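Local atomic coordinates of VWFA domain-containing protein (Alicyclobacillus acidocaldarius subsp. acidocaldarius, PDB entry 3RAG), a protein that is of unknown function but has a von Willebrand factor A-like fold whose metal site holds a sodium ion in the crystal. Residues L14-G19 with V139-S144; I10-V15 with V40-G45. All coordinates share one frame; numbering follows the deposited sequence.

Contact 1: residues L14-G19 with V139-S144; sequences LVITDG and VCLDTS. With NA (sodium ion), chain C.
The carboxylate of Asp142 meets Thr17 and Asp18 with one oxygen, OD2, and reaches back to Ser144 with the other, OD1. At its edge, Thr17 OG1 donates to OD2 of Asp142 from the anti side over 2.6 Å; from above the plane, the backbone N of Asp18 gives the same oxygen a longer bond of 3.2 Å. OD1 of Asp142 takes OG of Ser144 (2.8 Å) on its syn side and, nearly along the C-O axis, the Ser144 backbone N (2.9 Å), closing an Asx turn. Four donors, two on each oxygen, thus fix the rotation of the carboxylate. Asp18's carboxylate stands almost perpendicular to it, the planes 87° apart. Having CG between its backbone N and carbonyl carbon (chi1 72°) turns Asp18 OD1 onto the sodium ion at 2.4 Å; Ser144 OG binds at 2.6 Å, and Ser146 and two waters add to the shell. Lys150 pairs with Asp18 OD2. An alanine in place of Asp142 would probably leave the Thr17 hydroxyl and the Asp18 N-H without this acceptor and hold Ser144 less firmly for the metal.

Behind the site, parallel strands 14-17 and 139-142 are joined by three backbone bonds. Ile16 CD1 lies beside Leu141 CD2 (3.9 Å), on the face covered by helix 151-165. The DxSxS pattern of Asp142, Ser144 and Ser146 matches a metal ion-dependent adhesion site: Asp142 acts from the second shell, positioning serine and loop, while Asp18 supplies the carboxylate that touches the metal.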
ATOM      1  N   LEU A  14      -0.693  -1.751  -0.999  1.00 23.42           N
ATOM      2  CA  LEU A  14      -0.890  -2.320   0.332  1.00 23.36           C
ATOM      3  C   LEU A  14      -1.464  -3.723   0.168  1.00 24.07           C
ATOM      4  O   LEU A  14      -2.583  -3.895  -0.296  1.00 24.91           O
ATOM      5  CB  LEU A  14      -1.865  -1.450   1.145  1.00 24.09           C
ATOM      6  CG  LEU A  14      -2.325  -2.095   2.455  1.00 24.85           C
ATOM      7  CD1 LEU A  14      -1.137  -2.259   3.407  1.00 24.45           C
ATOM      8  CD2 LEU A  14      -3.415  -1.235   3.110  1.00 27.76           C
ATOM      9  N   VAL A  15      -0.699  -4.738   0.552  1.00 23.39           N
ATOM     10  CA  VAL A  15      -1.173  -6.109   0.415  1.00 22.61           C
ATOM     11  C   VAL A  15      -1.731  -6.551   1.767  1.00 21.76           C
ATOM     12  O   VAL A  15      -1.046  -6.424   2.781  1.00 24.26           O
ATOM     13  CB  VAL A  15      -0.012  -7.040   0.044  1.00 26.45           C
ATOM     14  CG1 VAL A  15      -0.512  -8.491  -0.061  1.00 27.21           C
ATOM     15  CG2 VAL A  15       0.629  -6.568  -1.287  1.00 26.04           C
ATOM     16  N   ILE A  16      -2.948  -7.089   1.769  1.00 23.53           N
ATOM     17  CA  ILE A  16      -3.561  -7.624   2.985  1.00 24.28           C
ATOM     18  C   ILE A  16      -3.807  -9.115   2.765  1.00 24.15           C
ATOM     19  O   ILE A  16      -4.532  -9.505   1.827  1.00 23.79           O
ATOM     20  CB  ILE A  16      -4.868  -6.881   3.343  1.00 25.65           C
ATOM     21  CG1 ILE A  16      -4.568  -5.378   3.533  1.00 23.80           C
ATOM     22  CG2 ILE A  16      -5.480  -7.496   4.602  1.00 25.59           C
ATOM     23  CD1 ILE A  16      -5.800  -4.500   3.826  1.00 26.52           C
ATOM     24  N   THR A  17      -3.221  -9.960   3.607  1.00 22.24           N
ATOM     25  CA  THR A  17      -3.128 -11.369   3.246  1.00 23.62           C
ATOM     26  C   THR A  17      -3.125 -12.251   4.485  1.00 26.68           C
ATOM     27  O   THR A  17      -2.761 -11.790   5.573  1.00 27.21           O
ATOM     28  CB  THR A  17      -1.822 -11.594   2.393  1.00 24.84           C
ATOM     29  OG1 THR A  17      -1.757 -12.937   1.919  1.00 26.37           O
ATOM     30  CG2 THR A  17      -0.542 -11.309   3.248  1.00 23.16           C
ATOM     31  N   ASP A  18      -3.527 -13.511   4.339  1.00 24.59           N
ATOM     32  CA  ASP A  18      -3.422 -14.445   5.473  1.00 25.72           C
ATOM     33  C   ASP A  18      -2.415 -15.575   5.269  1.00 28.98           C
ATOM     34  O   ASP A  18      -2.513 -16.635   5.906  1.00 27.10           O
ATOM     35  CB  ASP A  18      -4.797 -14.973   5.941  1.00 25.45           C
ATOM     36  CG  ASP A  18      -5.407 -15.963   4.975  1.00 30.46           C
ATOM     37  OD1 ASP A  18      -4.930 -16.029   3.826  1.00 26.98           O
ATOM     38  OD2 ASP A  18      -6.393 -16.639   5.340  1.00 29.15           O
ATOM     39  N   GLY A  19      -1.433 -15.359   4.393  1.00 26.94           N
ATOM     40  CA  GLY A  19      -0.332 -16.304   4.311  1.00 28.23           C
ATOM     41  C   GLY A  19       0.452 -16.216   3.018  1.00 33.54           C
ATOM     42  O   GLY A  19      -0.045 -15.676   2.032  1.00 30.84           O
ATOM     43  N   VAL A 139      -4.919  -1.203  -3.151  1.00 26.46           N
ATOM     44  CA  VAL A 139      -5.057  -2.165  -2.063  1.00 24.78           C
ATOM     45  C   VAL A 139      -5.271  -3.542  -2.719  1.00 23.35           C
ATOM     46  O   VAL A 139      -6.218  -3.702  -3.509  1.00 25.54           O
ATOM     47  CB  VAL A 139      -6.271  -1.805  -1.183  1.00 27.09           C
ATOM     48  CG1 VAL A 139      -6.417  -2.822  -0.062  1.00 27.32           C
ATOM     49  CG2 VAL A 139      -6.128  -0.375  -0.607  1.00 27.23           C
ATOM     50  N   CYS A 140      -4.383  -4.508  -2.431  1.00 25.06           N
ATOM     51  CA  CYS A 140      -4.446  -5.864  -3.009  1.00 27.20           C
ATOM     52  C   CYS A 140      -4.954  -6.787  -1.933  1.00 25.96           C
ATOM     53  O   CYS A 140      -4.291  -6.952  -0.916  1.00 24.74           O
ATOM     54  CB  CYS A 140      -3.062  -6.392  -3.420  1.00 27.86           C
ATOM     55  SG  CYS A 140      -2.258  -5.372  -4.639  1.00 33.67           S
ATOM     56  N   LEU A 141      -6.128  -7.366  -2.149  1.00 24.44           N
ATOM     57  CA  LEU A 141      -6.795  -8.163  -1.129  1.00 23.88           C
ATOM     58  C   LEU A 141      -6.780  -9.643  -1.504  1.00 26.37           C
ATOM     59  O   LEU A 141      -7.320 -10.059  -2.545  1.00 24.97           O
ATOM     60  CB  LEU A 141      -8.257  -7.690  -0.962  1.00 20.77           C
ATOM     61  CG  LEU A 141      -8.400  -6.215  -0.609  1.00 20.87           C
ATOM     62  CD1 LEU A 141      -9.877  -5.827  -0.479  1.00 25.25           C
ATOM     63  CD2 LEU A 141      -7.673  -5.995   0.749  1.00 23.46           C
ATOM     64  N   ASP A 142      -6.171 -10.422  -0.620  1.00 24.66           N
ATOM     65  CA  ASP A 142      -6.096 -11.879  -0.719  1.00 24.25           C
ATOM     66  C   ASP A 142      -7.521 -12.383  -0.581  1.00 30.55           C
ATOM     67  O   ASP A 142      -8.210 -12.018   0.378  1.00 25.57           O
ATOM     68  CB  ASP A 142      -5.256 -12.321   0.478  1.00 22.04           C
ATOM     69  CG  ASP A 142      -4.949 -13.811   0.521  1.00 26.05           C
ATOM     70  OD1 ASP A 142      -5.671 -14.637  -0.072  1.00 24.30           O
ATOM     71  OD2 ASP A 142      -3.963 -14.146   1.234  1.00 26.07           O
ATOM     72  N   THR A 143      -7.976 -13.193  -1.538  1.00 26.25           N
ATOM     73  CA  THR A 143      -9.290 -13.813  -1.436  1.00 24.98           C
ATOM     74  C   THR A 143      -9.171 -15.316  -1.628  1.00 27.26           C
ATOM     75  O   THR A 143     -10.072 -15.954  -2.141  1.00 28.11           O
ATOM     76  CB  THR A 143     -10.320 -13.210  -2.449  1.00 33.62           C
ATOM     77  OG1 THR A 143      -9.911 -13.481  -3.800  1.00 33.20           O
ATOM     78  CG2 THR A 143     -10.471 -11.721  -2.235  1.00 34.08           C
ATOM     79  N   SER A 144      -8.068 -15.904  -1.166  1.00 26.08           N
ATOM     80  CA  SER A 144      -7.957 -17.354  -1.212  1.00 27.04           C
ATOM     81  C   SER A 144      -9.001 -17.959  -0.279  1.00 31.49           C
ATOM     82  O   SER A 144      -9.602 -17.255   0.533  1.00 30.33           O
ATOM     83  CB  SER A 144      -6.559 -17.791  -0.792  1.00 28.39           C
ATOM     84  OG  SER A 144      -6.299 -17.353   0.518  1.00 29.93           O
TER
HETATM   85 NA    NA C 240      -4.660 -18.018   2.453  1.00 39.27          NA
HETATM   86  O   HOH W   1      -3.002 -16.518   1.330  1.00 36.60           O
HETATM   87  O   HOH W   2      -2.626 -20.017   2.433  1.00 65.90           O

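Contact 2: residues I10-V15 with V40-G45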
ATOM      1  N   ILE A  10       2.784  10.331  -3.938  1.00 28.26           N
ATOM      2  CA  ILE A  10       3.124   9.100  -3.225  1.00 26.88           C
ATOM      3  C   ILE A  10       2.396   7.933  -3.909  1.00 27.67           C
ATOM      4  O   ILE A  10       1.239   8.065  -4.282  1.00 28.96           O
ATOM      5  CB  ILE A  10       2.722   9.202  -1.747  1.00 29.44           C
ATOM      6  CG1 ILE A  10       3.581  10.264  -1.041  1.00 33.75           C
ATOM      7  CG2 ILE A  10       2.883   7.847  -1.040  1.00 28.90           C
ATOM      8  CD1 ILE A  10       5.035   9.830  -0.758  1.00 34.73           C
ATOM      9  N   ARG A  11       3.101   6.817  -4.100  1.00 27.12           N
ATOM     10  CA  ARG A  11       2.543   5.649  -4.776  1.00 30.54           C
ATOM     11  C   ARG A  11       2.787   4.402  -3.934  1.00 26.88           C
ATOM     12  O   ARG A  11       3.934   4.049  -3.665  1.00 29.39           O
ATOM     13  CB  ARG A  11       3.212   5.478  -6.134  1.00 33.61           C
ATOM     14  CG  ARG A  11       2.936   6.646  -7.067  1.00 37.15           C
ATOM     15  CD  ARG A  11       3.637   6.479  -8.414  1.00 43.40           C
ATOM     16  NE  ARG A  11       3.274   7.588  -9.295  1.00 55.87           N
ATOM     17  CZ  ARG A  11       3.976   8.710  -9.382  1.00 61.69           C
ATOM     18  NH1 ARG A  11       5.081   8.841  -8.669  1.00 55.83           N
ATOM     19  NH2 ARG A  11       3.584   9.692 -10.182  1.00 66.60           N
ATOM     20  N   GLN A  12       1.717   3.741  -3.510  1.00 27.21           N
ATOM     21  CA  GLN A  12       1.874   2.633  -2.588  1.00 22.65           C
ATOM     22  C   GLN A  12       0.987   1.485  -2.987  1.00 24.32           C
ATOM     23  O   GLN A  12      -0.086   1.684  -3.548  1.00 25.92           O
ATOM     24  CB  GLN A  12       1.523   3.049  -1.154  1.00 26.36           C
ATOM     25  CG  GLN A  12       2.577   3.982  -0.523  1.00 24.78           C
ATOM     26  CD  GLN A  12       2.306   4.242   0.951  1.00 29.32           C
ATOM     27  OE1 GLN A  12       1.354   3.703   1.528  1.00 29.47           O
ATOM     28  NE2 GLN A  12       3.141   5.077   1.564  1.00 29.18           N
ATOM     29  N   ILE A  13       1.459   0.286  -2.689  1.00 24.23           N
ATOM     30  CA  ILE A  13       0.660  -0.921  -2.846  1.00 24.82           C
ATOM     31  C   ILE A  13       0.534  -1.501  -1.446  1.00 26.89           C
ATOM     32  O   ILE A  13       1.542  -1.708  -0.767  1.00 25.25           O
ATOM     33  CB  ILE A  13       1.384  -1.950  -3.744  1.00 25.19           C
ATOM     34  CG1 ILE A  13       1.564  -1.396  -5.175  1.00 25.90           C
ATOM     35  CG2 ILE A  13       0.631  -3.298  -3.724  1.00 26.73           C
ATOM     36  CD1 ILE A  13       2.519  -2.240  -6.071  1.00 25.72           C
ATOM     37  N   LEU A  14      -0.693  -1.751  -0.999  1.00 23.42           N
ATOM     38  CA  LEU A  14      -0.890  -2.320   0.332  1.00 23.36           C
ATOM     39  C   LEU A  14      -1.464  -3.723   0.168  1.00 24.07           C
ATOM     40  O   LEU A  14      -2.583  -3.895  -0.296  1.00 24.91           O
ATOM     41  CB  LEU A  14      -1.865  -1.450   1.145  1.00 24.09           C
ATOM     42  CG  LEU A  14      -2.325  -2.095   2.455  1.00 24.85           C
ATOM     43  CD1 LEU A  14      -1.137  -2.259   3.407  1.00 24.45           C
ATOM     44  CD2 LEU A  14      -3.415  -1.235   3.110  1.00 27.76           C
ATOM     45  N   VAL A  15      -0.699  -4.738   0.552  1.00 23.39           N
ATOM     46  CA  VAL A  15      -1.173  -6.109   0.415  1.00 22.61           C
ATOM     47  C   VAL A  15      -1.731  -6.551   1.767  1.00 21.76           C
ATOM     48  O   VAL A  15      -1.046  -6.424   2.781  1.00 24.26           O
ATOM     49  CB  VAL A  15      -0.012  -7.040   0.044  1.00 26.45           C
ATOM     50  CG1 VAL A  15      -0.512  -8.491  -0.061  1.00 27.21           C
ATOM     51  CG2 VAL A  15       0.629  -6.568  -1.287  1.00 26.04           C
ATOM     52  N   VAL A  40       6.084   2.106  -3.022  1.00 24.59           N
ATOM     53  CA  VAL A  40       6.424   1.445  -1.762  1.00 24.08           C
ATOM     54  C   VAL A  40       5.379   0.352  -1.550  1.00 27.34           C
ATOM     55  O   VAL A  40       4.182   0.609  -1.733  1.00 27.25           O
ATOM     56  CB  VAL A  40       6.390   2.441  -0.575  1.00 28.70           C
ATOM     57  CG1 VAL A  40       6.286   1.676   0.764  1.00 28.11           C
ATOM     58  CG2 VAL A  40       7.638   3.360  -0.618  1.00 26.37           C
ATOM     59  N   VAL A  41       5.821  -0.858  -1.177  1.00 26.68           N
ATOM     60  CA  VAL A  41       4.887  -1.971  -0.973  1.00 25.61           C
ATOM     61  C   VAL A  41       4.863  -2.302   0.512  1.00 26.60           C
ATOM     62  O   VAL A  41       5.908  -2.613   1.102  1.00 27.46           O
ATOM     63  CB  VAL A  41       5.299  -3.237  -1.774  1.00 28.63           C
ATOM     64  CG1 VAL A  41       4.240  -4.351  -1.638  1.00 25.60           C
ATOM     65  CG2 VAL A  41       5.508  -2.886  -3.249  1.00 24.34           C
ATOM     66  N   ASN A  42       3.676  -2.202   1.109  1.00 24.40           N
ATOM     67  CA  ASN A  42       3.450  -2.533   2.519  1.00 23.59           C
ATOM     68  C   ASN A  42       2.632  -3.822   2.607  1.00 23.81           C
ATOM     69  O   ASN A  42       1.840  -4.124   1.698  1.00 24.51           O
ATOM     70  CB  ASN A  42       2.643  -1.417   3.195  1.00 25.08           C
ATOM     71  CG  ASN A  42       3.424  -0.113   3.327  1.00 27.16           C
ATOM     72  OD1 ASN A  42       2.871   0.999   3.180  1.00 31.74           O
ATOM     73  ND2 ASN A  42       4.684  -0.235   3.597  1.00 22.73           N
ATOM     74  N   VAL A  43       2.841  -4.609   3.656  1.00 26.50           N
ATOM     75  CA  VAL A  43       2.103  -5.871   3.787  1.00 24.02           C
ATOM     76  C   VAL A  43       1.533  -5.997   5.194  1.00 23.60           C
ATOM     77  O   VAL A  43       2.255  -5.848   6.190  1.00 25.33           O
ATOM     78  CB  VAL A  43       3.012  -7.089   3.538  1.00 25.17           C
ATOM     79  CG1 VAL A  43       2.163  -8.397   3.547  1.00 23.28           C
ATOM     80  CG2 VAL A  43       3.789  -6.932   2.210  1.00 23.66           C
ATOM     81  N   ILE A  44       0.243  -6.290   5.260  1.00 23.46           N
ATOM     82  CA  ILE A  44      -0.372  -6.679   6.522  1.00 23.88           C
ATOM     83  C   ILE A  44      -0.678  -8.168   6.477  1.00 25.16           C
ATOM     84  O   ILE A  44      -1.438  -8.641   5.614  1.00 26.33           O
ATOM     85  CB  ILE A  44      -1.680  -5.903   6.777  1.00 29.38           C
ATOM     86  CG1 ILE A  44      -1.370  -4.417   7.001  1.00 28.85           C
ATOM     87  CG2 ILE A  44      -2.449  -6.516   7.955  1.00 25.93           C
ATOM     88  CD1 ILE A  44      -2.627  -3.507   7.103  1.00 29.32           C
ATOM     89  N   GLY A  45      -0.088  -8.910   7.412  1.00 24.12           N
ATOM     90  CA  GLY A  45      -0.397 -10.332   7.564  1.00 24.49           C
ATOM     91  C   GLY A  45      -1.444 -10.449   8.676  1.00 29.47           C
ATOM     92  O   GLY A  45      -1.410  -9.700   9.643  1.00 30.10           O
TER
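Val15 rests its branched side chain against Val41 and Val43, and of the residues in 10-15 and 40-45 it has the most surface buried here. With CG1 set trans to the backbone N (chi1 178°), its CG2 comes to lie 4.3 Å from Val41 CG1, while CB of Val15 is at the same 4.3 Å from Val43 CG1. Its backbone is gripped as well: the N-H donates to Asn42 O, and its carbonyl O accepts from Ile44 N at 2.8 Å.

Asn42 is next, on the other face of the sheet. Leu14 swings CD1 across to Asn42 CB (3.9 Å), and the same methyl runs on to Ile44 CD1 at 4.2 Å, making a small apolar patch under Met86 of helix 79-106. The Asn42 amide stands nearly perpendicular to that of Gln12, their planes 84° apart, close to Thr90 of the same helix; both amide-bearing residues are buried on this face. Val40 completes the row there, its CB lying alongside Gln12 CG at 4.1 Å with both side chains pointing the same way, and its carbonyl O accepting from Ile13 N.

Ile13 shares the face of Val15: its CD1 meets Val41 CG2, and helix 214-232 packs over it through Ile218, Ala221 and Leu225. Five backbone hydrogen bonds tie these parallel neighbours, the first and last strands of a beta-alpha-beta crossover through helix 27-36. The chemistry differs between the faces: on the face of Ile13, Val15, Val41 and Val43 the side chains meet through apolar contact, whereas the other mixes aliphatic carbons with two amides and so probably needs polar partners to offset the cost of burying them.

How the contacts relate
Strand 10-17 lies between its two partners, so contact 1 and contact 2 take opposite edges of one strand in the same sheet, with centres about 10 Å apart, and share Leu14 and Val15. Contact 2 comes first along the chain, closing a local crossover; contact 1 joins segments some 120 residues apart. They also touch directly: Thr17 N probably bonds to Ile44 O (3.0 Å), and Cys140 SG packs on Ile13 CG2. Contact 2 thus belongs to the core near the centre of the chain, while contact 1 carries the same strand on to the metal site at the C-terminal ends of strands 10-17 and 135-142.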